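Propionate kinase (PDB 3KHY) probably catalyses the reversible, magnesium-dependent transfer of a phosphoryl group from ATP to acetate or propionate, yielding the acyl phosphate and ADP. Local coordinates at residues A[190-201]-A[311-322]; A[227-236]-A[295-303]. All coordinates share one frame; numbering follows the deposited sequence.

Contact 1 of 2, residues A[190-201]-A[311-322]; sequences TQQKANVIVAHL and FNKLDALVFTGG
Ahead of strand 196-201, Thr190 and Asp315 meet through a water that accepts from Thr190 OG1 and donates to Lys193 O and Asp315 OD2. The same carboxylate oxygen takes the backbone N-H of Asn195 (Asn195 N to Asp315 OD2, 2.8 Å) from above the carboxylate plane, while Asp315 N returns a bond to Asn195 O. A chi1 of -70° sets the carboxylate beside Asp315's own N, so that Asp315 N and OD2 grip Asn195 O and N. A second water joins Asn195 ND2, Lys313 O and Asp315 OD1; the amide oxygen of Asn195 turns to Asp212 N.

Regular parallel pairing begins at Ile197, whose N donates to Ala316 O. Ile197 CG1 presses on Phe311 CE2 at 3.5 Å, and its CG2 branch meets Leu317 CD1 at 3.7 Å; Leu314 CD1 lies over the centre of the Phe311 ring. Val318 N bonds to Ile197 O, and Ala199 N to Val318 O at 2.7 Å; Thr320 N follows, to Ala199 O. Thr320 CG2 comes within 3.5 Å of His200 CA, and Gly321 CA sits over the imidazole face, 4.2 Å from its centroid, a CH-pi contact. His200 ND1 is hydrogen-bonded to Ser177 OG, and its ring stacks on that of His174, a predicted transition-state stabiliser. Leu201 ends the ladder, its N donating to Thr320 O and its CD1 touching the Phe319 ring edge.

His200, Leu201 and Gly322 are predicted to bind ATP, consistent with the pairing joining two nucleotide-binding stretches, as in the actin-like ATPase clan; the water-bridged Asp315 carboxylate ties the other end.

Contact 2 of 2, residues A[227-236]-A[295-303]; sequences GLVMGTRSGC and IFSHRVAKF
The loop between strand 214-218 and helix 241-249, which carries the predicted transition-state stabiliser Arg233, is pinned to helix 287-307 by a different arginine, Arg299. From the helix Arg299 extends with CG anti to the backbone N, then bends at chi3 (-51°), which brings its guanidinium into the curve of the loop. There Arg299 NH1 donates twice: to Ser234 O at 2.9 Å, in the carbonyl plane and on a lone pair, and to Gly227 O at 3.0 Å, where the acceptor lies 22° out of the guanidinium plane. Gly227 O also accepts from Cys236 N, so Gly227 and Cys236 are joined to each other as well as to the arginine. A water accepts a hydrogen bond from Arg299 NH2 and donates to Ser234 O and Cys236 O.

Val229 CG2 lies over the centre of the guanidinium, 3.5 Å from Arg299 CZ, and Cys236 CB approaches the opposite face. The other branch of Val229, CG1, rests on Phe296 CD2 at 3.9 Å, while its backbone N reaches Phe296 O through a further water. Leu228 CD2 lies against the helix, 3.6 Å from Phe303 CD2 and close to Val300 CA. Cys236 SG meets the same Phe303 ring at its edge, a sulfur-aromatic contact with 3.9 Å from SG to CZ.

Elsewhere on the helix, Lys302 forms a salt bridge with Asp217 of the second subunit, and Val229 itself packs on Ala157 of that subunit. With the guanidinium between Val229 CG2 and Cys236 CB, its two carbonyl bonds and the water bridge fix its rotation. Its charge probably strengthens these bonds, consistent with a loop held in one shape.

Both contacts are largely buried, but they are built differently. Contact 1 pairs two neighbouring strands of the five-stranded sheet, and regular backbone bonds do most of the holding; its start is more exposed. Contact 2 lays an irregular loop on a helix, with one arginine side chain replacing the ladder and apolar side chains filling in around it. The helix of contact 2 precedes strand 316-320 of contact 1 in the chain, and the two contacts touch where Leu201 CD2 meets Leu228 CD1 at 3.8 Å and also packs on Val300. Both reach the second subunit, contact 2 more extensively, and each carries residues predicted for catalysis or ATP binding.

Contact 1 of 2, residues A[190-201]-A[311-322]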
# COMPACT_ATOMS: atom_id res chain seq x y z
N THR A 190 9.15 -20.52 -22.13
CA THR A 190 9.90 -21.75 -21.91
C THR A 190 8.97 -22.96 -21.91
O THR A 190 7.77 -22.84 -22.15
CB THR A 190 10.63 -21.75 -20.54
OG1 THR A 190 9.68 -21.91 -19.48
CG2 THR A 190 11.43 -20.45 -20.34
N GLN A 191 9.55 -24.12 -21.62
CA GLN A 191 8.80 -25.37 -21.54
C GLN A 191 7.84 -25.41 -20.34
O GLN A 191 6.77 -26.03 -20.41
CB GLN A 191 9.78 -26.55 -21.47
CG GLN A 191 9.13 -27.92 -21.34
CD GLN A 191 10.17 -29.02 -21.18
OE1 GLN A 191 11.37 -28.78 -21.28
NE2 GLN A 191 9.70 -30.24 -20.92
N GLN A 192 8.22 -24.75 -19.25
CA GLN A 192 7.44 -24.78 -18.01
C GLN A 192 6.34 -23.71 -18.00
O GLN A 192 6.23 -22.92 -18.94
CB GLN A 192 8.36 -24.58 -16.80
CG GLN A 192 9.40 -25.68 -16.60
CD GLN A 192 10.51 -25.66 -17.64
OE1 GLN A 192 10.73 -26.65 -18.34
NE2 GLN A 192 11.20 -24.53 -17.76
N LYS A 193 5.54 -23.67 -16.93
CA LYS A 193 4.58 -22.58 -16.75
C LYS A 193 5.35 -21.27 -16.52
O LYS A 193 6.54 -21.29 -16.21
CB LYS A 193 3.63 -22.85 -15.58
CG LYS A 193 2.67 -24.02 -15.80
CD LYS A 193 2.10 -23.99 -17.21
CE LYS A 193 1.18 -25.18 -17.47
NZ LYS A 193 0.95 -25.38 -18.94
N ALA A 194 4.67 -20.14 -16.66
CA ALA A 194 5.34 -18.86 -16.67
C ALA A 194 5.79 -18.37 -15.29
O ALA A 194 5.09 -18.57 -14.29
CB ALA A 194 4.47 -17.81 -17.35
N ASN A 195 6.96 -17.76 -15.25
CA ASN A 195 7.39 -17.02 -14.08
C ASN A 195 7.45 -15.57 -14.51
O ASN A 195 8.48 -15.08 -15.01
CB ASN A 195 8.76 -17.49 -13.59
CG ASN A 195 8.73 -18.92 -13.10
OD1 ASN A 195 8.00 -19.26 -12.16
ND2 ASN A 195 9.50 -19.78 -13.74
N VAL A 196 6.33 -14.88 -14.34
CA VAL A 196 6.19 -13.57 -14.95
C VAL A 196 5.51 -12.59 -14.01
O VAL A 196 4.81 -12.97 -13.08
CB VAL A 196 5.39 -13.63 -16.28
CG1 VAL A 196 6.19 -14.35 -17.37
CG2 VAL A 196 4.01 -14.28 -16.09
N ILE A 197 5.77 -11.32 -14.26
CA ILE A 197 5.02 -10.25 -13.63
C ILE A 197 4.13 -9.68 -14.72
O ILE A 197 4.62 -9.32 -15.79
CB ILE A 197 5.96 -9.16 -13.11
CG1 ILE A 197 6.83 -9.73 -11.98
CG2 ILE A 197 5.16 -7.93 -12.63
CD1 ILE A 197 8.02 -8.85 -11.61
N VAL A 198 2.83 -9.65 -14.47
CA VAL A 198 1.87 -9.19 -15.46
C VAL A 198 1.26 -7.86 -15.01
O VAL A 198 0.67 -7.77 -13.93
CB VAL A 198 0.74 -10.23 -15.70
CG1 VAL A 198 -0.28 -9.70 -16.73
CG2 VAL A 198 1.33 -11.58 -16.17
N ALA A 199 1.45 -6.84 -15.83
CA ALA A 199 0.85 -5.53 -15.58
C ALA A 199 -0.33 -5.35 -16.52
O ALA A 199 -0.16 -5.12 -17.70
CB ALA A 199 1.88 -4.43 -15.79
N HIS A 200 -1.53 -5.49 -15.98
CA HIS A 200 -2.75 -5.26 -16.74
C HIS A 200 -3.12 -3.80 -16.55
O HIS A 200 -3.60 -3.42 -15.49
CB HIS A 200 -3.88 -6.15 -16.18
CG HIS A 200 -5.19 -5.96 -16.88
ND1 HIS A 200 -5.77 -6.94 -17.65
CD2 HIS A 200 -6.02 -4.89 -16.94
CE1 HIS A 200 -6.91 -6.49 -18.14
NE2 HIS A 200 -7.09 -5.25 -17.73
N LEU A 201 -2.88 -2.99 -17.58
CA LEU A 201 -3.14 -1.55 -17.50
C LEU A 201 -4.26 -1.22 -18.47
O LEU A 201 -4.10 -1.37 -19.68
CB LEU A 201 -1.87 -0.75 -17.83
CG LEU A 201 -0.60 -1.21 -17.10
CD1 LEU A 201 0.65 -0.44 -17.59
CD2 LEU A 201 -0.74 -1.06 -15.59
N PHE A 311 11.29 -14.11 -7.49
CA PHE A 311 11.85 -14.79 -8.65
C PHE A 311 13.34 -15.05 -8.56
O PHE A 311 14.14 -14.13 -8.44
CB PHE A 311 11.56 -13.97 -9.93
CG PHE A 311 10.10 -13.75 -10.19
CD1 PHE A 311 9.34 -14.72 -10.84
CD2 PHE A 311 9.48 -12.59 -9.77
CE1 PHE A 311 7.99 -14.54 -11.08
CE2 PHE A 311 8.11 -12.39 -10.02
CZ PHE A 311 7.37 -13.37 -10.67
N ASN A 312 13.71 -16.33 -8.63
CA ASN A 312 15.11 -16.67 -8.83
C ASN A 312 15.49 -16.20 -10.23
O ASN A 312 16.55 -15.60 -10.44
CB ASN A 312 15.32 -18.18 -8.71
CG ASN A 312 16.76 -18.58 -8.95
OD1 ASN A 312 17.66 -18.17 -8.21
ND2 ASN A 312 16.99 -19.37 -9.99
N LYS A 313 14.61 -16.48 -11.18
CA LYS A 313 14.80 -16.05 -12.56
C LYS A 313 13.47 -15.55 -13.11
O LYS A 313 12.53 -16.32 -13.30
CB LYS A 313 15.30 -17.22 -13.42
CG LYS A 313 15.47 -16.90 -14.90
CD LYS A 313 16.02 -18.12 -15.65
CE LYS A 313 15.97 -17.94 -17.16
NZ LYS A 313 16.21 -19.23 -17.89
N LEU A 314 13.39 -14.24 -13.37
CA LEU A 314 12.19 -13.68 -13.97
C LEU A 314 12.15 -13.99 -15.46
O LEU A 314 13.09 -13.65 -16.18
CB LEU A 314 12.16 -12.16 -13.78
CG LEU A 314 10.98 -11.44 -14.45
CD1 LEU A 314 9.69 -11.80 -13.74
CD2 LEU A 314 11.18 -9.92 -14.49
N ASP A 315 11.08 -14.64 -15.94
CA ASP A 315 10.97 -14.94 -17.37
C ASP A 315 10.68 -13.69 -18.18
O ASP A 315 11.31 -13.44 -19.21
CB ASP A 315 9.87 -15.97 -17.65
CG ASP A 315 10.21 -17.36 -17.15
OD1 ASP A 315 11.42 -17.68 -17.02
OD2 ASP A 315 9.26 -18.13 -16.88
N ALA A 316 9.71 -12.91 -17.72
CA ALA A 316 9.35 -11.66 -18.39
C ALA A 316 8.51 -10.75 -17.51
O ALA A 316 7.80 -11.22 -16.61
CB ALA A 316 8.58 -11.95 -19.67
N LEU A 317 8.59 -9.46 -17.79
CA LEU A 317 7.58 -8.50 -17.35
C LEU A 317 6.61 -8.40 -18.53
O LEU A 317 7.06 -8.21 -19.67
CB LEU A 317 8.21 -7.15 -17.07
CG LEU A 317 7.25 -5.97 -16.88
CD1 LEU A 317 6.31 -6.22 -15.69
CD2 LEU A 317 8.04 -4.68 -16.68
N VAL A 318 5.31 -8.54 -18.28
CA VAL A 318 4.32 -8.55 -19.39
C VAL A 318 3.31 -7.41 -19.25
O VAL A 318 2.66 -7.30 -18.20
CB VAL A 318 3.55 -9.87 -19.44
CG1 VAL A 318 2.62 -9.89 -20.65
CG2 VAL A 318 4.52 -11.06 -19.48
N PHE A 319 3.18 -6.57 -20.28
CA PHE A 319 2.16 -5.52 -20.32
C PHE A 319 0.93 -6.04 -21.05
O PHE A 319 1.05 -6.70 -22.08
CB PHE A 319 2.67 -4.28 -21.08
CG PHE A 319 3.75 -3.51 -20.38
CD1 PHE A 319 3.44 -2.65 -19.33
CD2 PHE A 319 5.08 -3.61 -20.79
CE1 PHE A 319 4.42 -1.92 -18.69
CE2 PHE A 319 6.08 -2.88 -20.14
CZ PHE A 319 5.75 -2.03 -19.09
N THR A 320 -0.24 -5.71 -20.54
CA THR A 320 -1.48 -6.10 -21.19
C THR A 320 -2.57 -5.09 -20.82
O THR A 320 -2.30 -4.15 -20.08
CB THR A 320 -1.89 -7.55 -20.82
OG1 THR A 320 -2.93 -7.99 -21.70
CG2 THR A 320 -2.37 -7.62 -19.35
N GLY A 321 -3.77 -5.28 -21.35
CA GLY A 321 -4.86 -4.34 -21.12
C GLY A 321 -4.88 -3.23 -22.16
O GLY A 321 -3.95 -3.11 -22.96
N GLY A 322 -5.93 -2.42 -22.16
CA GLY A 322 -6.08 -1.36 -23.15
C GLY A 322 -4.88 -0.43 -23.25
O GLY A 322 -4.46 -0.04 -24.34
O HOH W 1 9.30 -20.59 -16.95
O HOH W 2 12.26 -18.68 -14.78

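Contact 2 of 2, residues A[227-236]-A[295-303]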
# COMPACT_ATOMS: atom_id res chain seq x y z
N GLY A 227 -4.22 -0.41 -4.93
CA GLY A 227 -3.03 -0.70 -5.71
C GLY A 227 -2.56 0.39 -6.65
O GLY A 227 -2.22 1.51 -6.21
N LEU A 228 -2.54 0.07 -7.93
CA LEU A 228 -2.05 0.98 -8.98
C LEU A 228 -2.94 2.20 -9.19
O LEU A 228 -4.15 2.16 -8.89
CB LEU A 228 -1.92 0.21 -10.31
CG LEU A 228 -0.91 -0.94 -10.35
CD1 LEU A 228 -0.80 -1.55 -11.77
CD2 LEU A 228 0.47 -0.46 -9.85
N VAL A 229 -2.35 3.28 -9.71
CA VAL A 229 -3.13 4.43 -10.17
C VAL A 229 -4.01 3.99 -11.35
O VAL A 229 -3.56 3.23 -12.21
CB VAL A 229 -2.21 5.60 -10.62
CG1 VAL A 229 -3.03 6.77 -11.20
CG2 VAL A 229 -1.35 6.07 -9.45
N MSE A 230 -5.26 4.45 -11.39
CA MSE A 230 -6.17 4.08 -12.48
C MSE A 230 -6.86 5.31 -13.08
O MSE A 230 -6.54 6.44 -12.72
CB MSE A 230 -7.19 3.04 -11.99
CG MSE A 230 -6.60 2.05 -10.99
SE MSE A 230 -7.82 0.56 -10.52
CE MSE A 230 -6.86 -0.09 -8.94
N GLY A 231 -7.81 5.09 -13.99
CA GLY A 231 -8.49 6.21 -14.64
C GLY A 231 -9.18 7.13 -13.65
O GLY A 231 -8.99 8.35 -13.69
N THR A 232 -9.98 6.56 -12.76
CA THR A 232 -10.67 7.37 -11.76
C THR A 232 -10.50 6.86 -10.31
O THR A 232 -11.06 7.46 -9.39
CB THR A 232 -12.18 7.49 -12.07
OG1 THR A 232 -12.84 6.24 -11.82
CG2 THR A 232 -12.39 7.90 -13.53
N ARG A 233 -9.74 5.78 -10.13
CA ARG A 233 -9.48 5.22 -8.80
C ARG A 233 -8.09 5.56 -8.27
O ARG A 233 -7.11 5.51 -9.01
CB ARG A 233 -9.64 3.69 -8.81
CG ARG A 233 -11.06 3.21 -9.05
CD ARG A 233 -11.09 1.73 -9.33
NE ARG A 233 -11.42 1.45 -10.72
CZ ARG A 233 -11.43 0.24 -11.26
NH1 ARG A 233 -11.13 -0.82 -10.53
NH2 ARG A 233 -11.75 0.08 -12.54
N SER A 234 -8.01 5.87 -6.98
CA SER A 234 -6.78 6.31 -6.33
C SER A 234 -5.69 5.25 -6.24
O SER A 234 -4.50 5.58 -6.25
CB SER A 234 -7.11 6.78 -4.91
OG SER A 234 -7.54 5.68 -4.12
N GLY A 235 -6.09 3.99 -6.13
CA GLY A 235 -5.16 2.94 -5.74
C GLY A 235 -4.67 3.20 -4.32
O GLY A 235 -5.39 3.82 -3.53
N CYS A 236 -3.47 2.72 -4.01
CA CYS A 236 -2.88 2.84 -2.67
C CYS A 236 -3.01 4.23 -2.07
O CYS A 236 -2.68 5.23 -2.72
CB CYS A 236 -1.39 2.51 -2.74
SG CYS A 236 -1.05 0.77 -3.03
N ILE A 295 3.32 9.98 -11.87
CA ILE A 295 2.78 9.27 -10.70
C ILE A 295 2.33 7.86 -11.08
O ILE A 295 2.66 6.88 -10.42
CB ILE A 295 1.63 10.07 -10.05
CG1 ILE A 295 2.17 11.41 -9.53
CG2 ILE A 295 1.01 9.29 -8.90
CD1 ILE A 295 1.07 12.34 -9.02
N PHE A 296 1.57 7.75 -12.16
CA PHE A 296 1.08 6.45 -12.65
C PHE A 296 2.25 5.51 -12.95
O PHE A 296 2.28 4.37 -12.46
CB PHE A 296 0.25 6.73 -13.91
CG PHE A 296 -0.29 5.50 -14.61
CD1 PHE A 296 0.51 4.77 -15.47
CD2 PHE A 296 -1.64 5.17 -14.51
CE1 PHE A 296 0.02 3.68 -16.16
CE2 PHE A 296 -2.15 4.08 -15.20
CZ PHE A 296 -1.32 3.33 -16.03
N SER A 297 3.21 5.97 -13.74
CA SER A 297 4.29 5.09 -14.18
C SER A 297 5.19 4.66 -13.03
O SER A 297 5.62 3.52 -12.98
CB SER A 297 5.14 5.78 -15.26
OG SER A 297 4.35 6.13 -16.39
N HIS A 298 5.49 5.59 -12.13
CA HIS A 298 6.35 5.28 -10.99
C HIS A 298 5.72 4.24 -10.08
O HIS A 298 6.40 3.35 -9.55
CB HIS A 298 6.65 6.54 -10.20
CG HIS A 298 7.58 6.31 -9.06
ND1 HIS A 298 8.93 6.06 -9.24
CD2 HIS A 298 7.37 6.27 -7.72
CE1 HIS A 298 9.50 5.88 -8.06
NE2 HIS A 298 8.58 6.01 -7.12
N ARG A 299 4.41 4.33 -9.88
CA ARG A 299 3.76 3.35 -9.03
C ARG A 299 3.83 1.95 -9.66
O ARG A 299 4.13 0.97 -8.96
CB ARG A 299 2.31 3.72 -8.70
CG ARG A 299 1.74 2.73 -7.67
CD ARG A 299 0.42 3.15 -7.07
NE ARG A 299 0.42 4.51 -6.52
CZ ARG A 299 -0.70 5.13 -6.17
NH1 ARG A 299 -1.86 4.48 -6.30
NH2 ARG A 299 -0.68 6.37 -5.70
N VAL A 300 3.62 1.85 -10.97
CA VAL A 300 3.77 0.54 -11.62
C VAL A 300 5.20 0.03 -11.43
O VAL A 300 5.42 -1.14 -11.10
CB VAL A 300 3.47 0.59 -13.15
CG1 VAL A 300 3.78 -0.79 -13.80
CG2 VAL A 300 2.03 1.02 -13.41
N ALA A 301 6.19 0.90 -11.67
CA ALA A 301 7.58 0.50 -11.49
C ALA A 301 7.88 0.05 -10.07
O ALA A 301 8.61 -0.93 -9.87
CB ALA A 301 8.53 1.63 -11.91
N LYS A 302 7.34 0.74 -9.06
CA LYS A 302 7.53 0.33 -7.67
C LYS A 302 6.98 -1.08 -7.37
O LYS A 302 7.61 -1.85 -6.63
CB LYS A 302 6.95 1.36 -6.69
CG LYS A 302 7.92 2.51 -6.42
CD LYS A 302 7.35 3.55 -5.49
CE LYS A 302 7.19 3.01 -4.08
NZ LYS A 302 6.64 4.09 -3.22
N PHE A 303 5.81 -1.41 -7.92
CA PHE A 303 5.23 -2.73 -7.74
C PHE A 303 6.07 -3.79 -8.46
O PHE A 303 6.32 -4.86 -7.92
CB PHE A 303 3.77 -2.79 -8.22
CG PHE A 303 2.76 -2.46 -7.15
CD1 PHE A 303 2.20 -3.46 -6.36
CD2 PHE A 303 2.40 -1.14 -6.90
CE1 PHE A 303 1.29 -3.16 -5.37
CE2 PHE A 303 1.48 -0.83 -5.91
CZ PHE A 303 0.92 -1.84 -5.15
O HOH W 3 -0.01 3.06 -11.33
O HOH W 4 -3.27 7.16 -4.49